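Local coordinates for protein rhamnosidase B (PDB 2OKX) that hydrolyses terminal alpha-L-rhamnose residues from glycosides, as a glycoside hydrolase of family 78, at residues Thr45-Tyr50 and Ala185-Leu190. Numbering follows the deposited sequence.
Sequences TADSRY and APWTSL
Trp187 reaches Asp47 with the nitrogen edge of its indole, and this pair, with Leu190 against Thr45, makes up the whole of a small, buried contact. Just ahead of it in the chain, Pro186 follows a cis peptide bond and lays its CD over the centre of the indole, 3.7 Å above the ring plane, while Trp10 stacks with the same ring system. Trp187 is itself the centre of an inverse gamma turn. Its CG stands anti to the carbonyl carbon (chi1 -41°), which swings the indole toward strand 41-47. There NE1 donates to Asp47 OD2 at 3.1 Å, with an N-H...O angle of 154°. The acceptor sits almost in the ring plane and offers its anti lone pair, although the carboxylate plane is turned 70° from the indole. Asp47 CB lies close by, 3.9 Å from Trp187 CZ2. Were the indole replaced by an alanine here, Asp47 OD2 would probably lose this donor and a gap would be likely to open between Pro186 and the carboxylate. Past the turn the chain enters strand 189-192, an outer strand of a mixed sheet in the N-terminal domain, where strand 70-77 separates it from strand 41-47. Leu190, resting on Gln71 and Tyr73 of that intervening strand, brings CD2 a loose 4.4 Å from Thr45 CG2; the hydroxyl of Thr45 is instead bonded to Phe72 O and Gln71 NE2. Because Tyr104 OH bonds the other carboxylate oxygen, OD1, Asp47 is gripped at both oxygens, so neutral donors probably help to stabilise a buried negative charge and fix the carboxylate's rotation.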
ATOM      1  N   THR A  45       6.922  19.706 -10.307  1.00 26.16           N
ATOM      2  CA  THR A  45       6.581  18.301 -10.470  1.00 25.72           C
ATOM      3  C   THR A  45       7.882  17.615 -10.852  1.00 25.68           C
ATOM      4  O   THR A  45       8.844  18.274 -11.245  1.00 26.56           O
ATOM      5  CB  THR A  45       5.499  18.054 -11.547  1.00 26.16           C
ATOM      6  OG1 THR A  45       5.048  16.696 -11.447  1.00 25.99           O
ATOM      7  CG2 THR A  45       6.051  18.285 -12.947  1.00 26.73           C
ATOM      8  N   ALA A  46       7.933  16.299 -10.705  1.00 25.32           N
ATOM      9  CA  ALA A  46       9.141  15.568 -11.035  1.00 24.64           C
ATOM     10  C   ALA A  46       8.830  14.111 -11.328  1.00 24.69           C
ATOM     11  O   ALA A  46       7.713  13.644 -11.114  1.00 26.16           O
ATOM     12  CB  ALA A  46      10.137  15.664  -9.893  1.00 24.67           C
ATOM     13  N   ASP A  47       9.832  13.408 -11.834  1.00 24.97           N
ATOM     14  CA  ASP A  47       9.718  11.996 -12.165  1.00 25.61           C
ATOM     15  C   ASP A  47      10.947  11.355 -11.527  1.00 25.06           C
ATOM     16  O   ASP A  47      12.066  11.654 -11.944  1.00 25.74           O
ATOM     17  CB  ASP A  47       9.758  11.812 -13.689  1.00 26.27           C
ATOM     18  CG  ASP A  47       9.510  10.378 -14.110  1.00 24.58           C
ATOM     19  OD1 ASP A  47      10.059   9.474 -13.453  1.00 26.30           O
ATOM     20  OD2 ASP A  47       8.776  10.156 -15.097  1.00 24.51           O
ATOM     21  N   SER A  48      10.768  10.451 -10.561  1.00 24.28           N
ATOM     22  CA  SER A  48       9.468   9.982 -10.077  1.00 23.62           C
ATOM     23  C   SER A  48       8.848  10.781  -8.925  1.00 22.59           C
ATOM     24  O   SER A  48       7.636  11.019  -8.911  1.00 22.21           O
ATOM     25  CB  SER A  48       9.594   8.522  -9.637  1.00 23.79           C
ATOM     26  OG  SER A  48      10.320   7.762 -10.584  1.00 26.92           O
ATOM     27  N   ARG A  49       9.671  11.156  -7.952  1.00 22.79           N
ATOM     28  CA  ARG A  49       9.209  11.914  -6.785  1.00 24.12           C
ATOM     29  C   ARG A  49      10.256  12.959  -6.381  1.00 24.69           C
ATOM     30  O   ARG A  49      11.420  12.853  -6.764  1.00 24.94           O
ATOM     31  CB  ARG A  49       8.965  10.962  -5.608  1.00 22.99           C
ATOM     32  CG  ARG A  49       7.939   9.861  -5.865  1.00 20.70           C
ATOM     33  CD  ARG A  49       6.530  10.417  -5.964  1.00 22.39           C
ATOM     34  NE  ARG A  49       5.523   9.360  -6.025  1.00 24.19           N
ATOM     35  CZ  ARG A  49       4.904   8.961  -7.132  1.00 25.93           C
ATOM     36  NH1 ARG A  49       5.178   9.530  -8.301  1.00 25.50           N
ATOM     37  NH2 ARG A  49       4.002   7.990  -7.068  1.00 26.83           N
ATOM     38  N   TYR A  50       9.851  13.957  -5.595  1.00 23.99           N
ATOM     39  CA  TYR A  50      10.784  14.995  -5.169  1.00 22.92           C
ATOM     40  C   TYR A  50      10.624  15.427  -3.714  1.00 23.29           C
ATOM     41  O   TYR A  50       9.597  15.181  -3.085  1.00 21.52           O
ATOM     42  CB  TYR A  50      10.617  16.250  -6.032  1.00 21.28           C
ATOM     43  CG  TYR A  50       9.361  17.041  -5.707  1.00 20.49           C
ATOM     44  CD1 TYR A  50       8.179  16.846  -6.421  1.00 18.81           C
ATOM     45  CD2 TYR A  50       9.340  17.942  -4.643  1.00 20.91           C
ATOM     46  CE1 TYR A  50       7.006  17.527  -6.081  1.00 18.25           C
ATOM     47  CE2 TYR A  50       8.173  18.625  -4.292  1.00 20.33           C
ATOM     48  CZ  TYR A  50       7.013  18.411  -5.013  1.00 20.35           C
ATOM     49  OH  TYR A  50       5.859  19.068  -4.650  1.00 20.90           O
ATOM     50  N   ALA A 185       7.285  14.758 -24.121  1.00 31.96           N
ATOM     51  CA  ALA A 185       7.033  13.386 -23.696  1.00 32.19           C
ATOM     52  C   ALA A 185       7.992  13.021 -22.571  1.00 32.19           C
ATOM     53  O   ALA A 185       9.109  13.535 -22.513  1.00 33.47           O
ATOM     54  CB  ALA A 185       7.213  12.425 -24.869  1.00 31.39           C
ATOM     55  N   PRO A 186       7.585  12.099 -21.682  1.00 31.97           N
ATOM     56  CA  PRO A 186       6.302  11.385 -21.680  1.00 31.74           C
ATOM     57  C   PRO A 186       5.151  12.065 -20.932  1.00 32.00           C
ATOM     58  O   PRO A 186       4.032  11.554 -20.912  1.00 32.28           O
ATOM     59  CB  PRO A 186       6.670  10.046 -21.054  1.00 31.85           C
ATOM     60  CG  PRO A 186       7.668  10.452 -20.018  1.00 30.99           C
ATOM     61  CD  PRO A 186       8.541  11.454 -20.761  1.00 31.29           C
ATOM     62  N   TRP A 187       5.420  13.215 -20.328  1.00 31.75           N
ATOM     63  CA  TRP A 187       4.399  13.932 -19.564  1.00 30.54           C
ATOM     64  C   TRP A 187       3.565  14.829 -20.475  1.00 31.74           C
ATOM     65  O   TRP A 187       3.631  16.054 -20.397  1.00 33.28           O
ATOM     66  CB  TRP A 187       5.088  14.754 -18.479  1.00 29.78           C
ATOM     67  CG  TRP A 187       6.212  13.997 -17.839  1.00 28.56           C
ATOM     68  CD1 TRP A 187       6.111  12.998 -16.906  1.00 28.99           C
ATOM     69  CD2 TRP A 187       7.608  14.139 -18.126  1.00 29.23           C
ATOM     70  NE1 TRP A 187       7.362  12.513 -16.596  1.00 28.21           N
ATOM     71  CE2 TRP A 187       8.297  13.196 -17.330  1.00 27.98           C
ATOM     72  CE3 TRP A 187       8.345  14.971 -18.981  1.00 29.17           C
ATOM     73  CZ2 TRP A 187       9.690  13.064 -17.362  1.00 30.35           C
ATOM     74  CZ3 TRP A 187       9.730  14.840 -19.012  1.00 29.04           C
ATOM     75  CH2 TRP A 187      10.387  13.894 -18.207  1.00 31.79           C
ATOM     76  N   THR A 188       2.774  14.192 -21.331  1.00 32.22           N
ATOM     77  CA  THR A 188       1.926  14.872 -22.305  1.00 31.91           C
ATOM     78  C   THR A 188       1.322  16.178 -21.807  1.00 32.50           C
ATOM     79  O   THR A 188       1.313  17.179 -22.527  1.00 32.33           O
ATOM     80  CB  THR A 188       0.797  13.939 -22.768  1.00 31.97           C
ATOM     81  OG1 THR A 188       1.336  12.632 -23.004  1.00 32.02           O
ATOM     82  CG2 THR A 188       0.172  14.455 -24.054  1.00 31.90           C
ATOM     83  N   SER A 189       0.806  16.170 -20.584  1.00 31.06           N
ATOM     84  CA  SER A 189       0.221  17.376 -20.013  1.00 30.88           C
ATOM     85  C   SER A 189       0.506  17.449 -18.522  1.00 30.39           C
ATOM     86  O   SER A 189       0.584  16.422 -17.845  1.00 29.90           O
ATOM     87  CB  SER A 189      -1.293  17.409 -20.237  1.00 29.80           C
ATOM     88  OG  SER A 189      -1.954  16.442 -19.440  1.00 33.15           O
ATOM     89  N   LEU A 190       0.685  18.669 -18.026  1.00 29.70           N
ATOM     90  CA  LEU A 190       0.931  18.899 -16.609  1.00 30.37           C
ATOM     91  C   LEU A 190      -0.369  19.471 -16.054  1.00 29.83           C
ATOM     92  O   LEU A 190      -0.836  20.525 -16.496  1.00 29.51           O
ATOM     93  CB  LEU A 190       2.086  19.889 -16.411  1.00 29.14           C
ATOM     94  CG  LEU A 190       3.418  19.532 -17.086  1.00 31.81           C
ATOM     95  CD1 LEU A 190       4.492  20.528 -16.664  1.00 33.12           C
ATOM     96  CD2 LEU A 190       3.842  18.128 -16.703  1.00 31.86           C
TER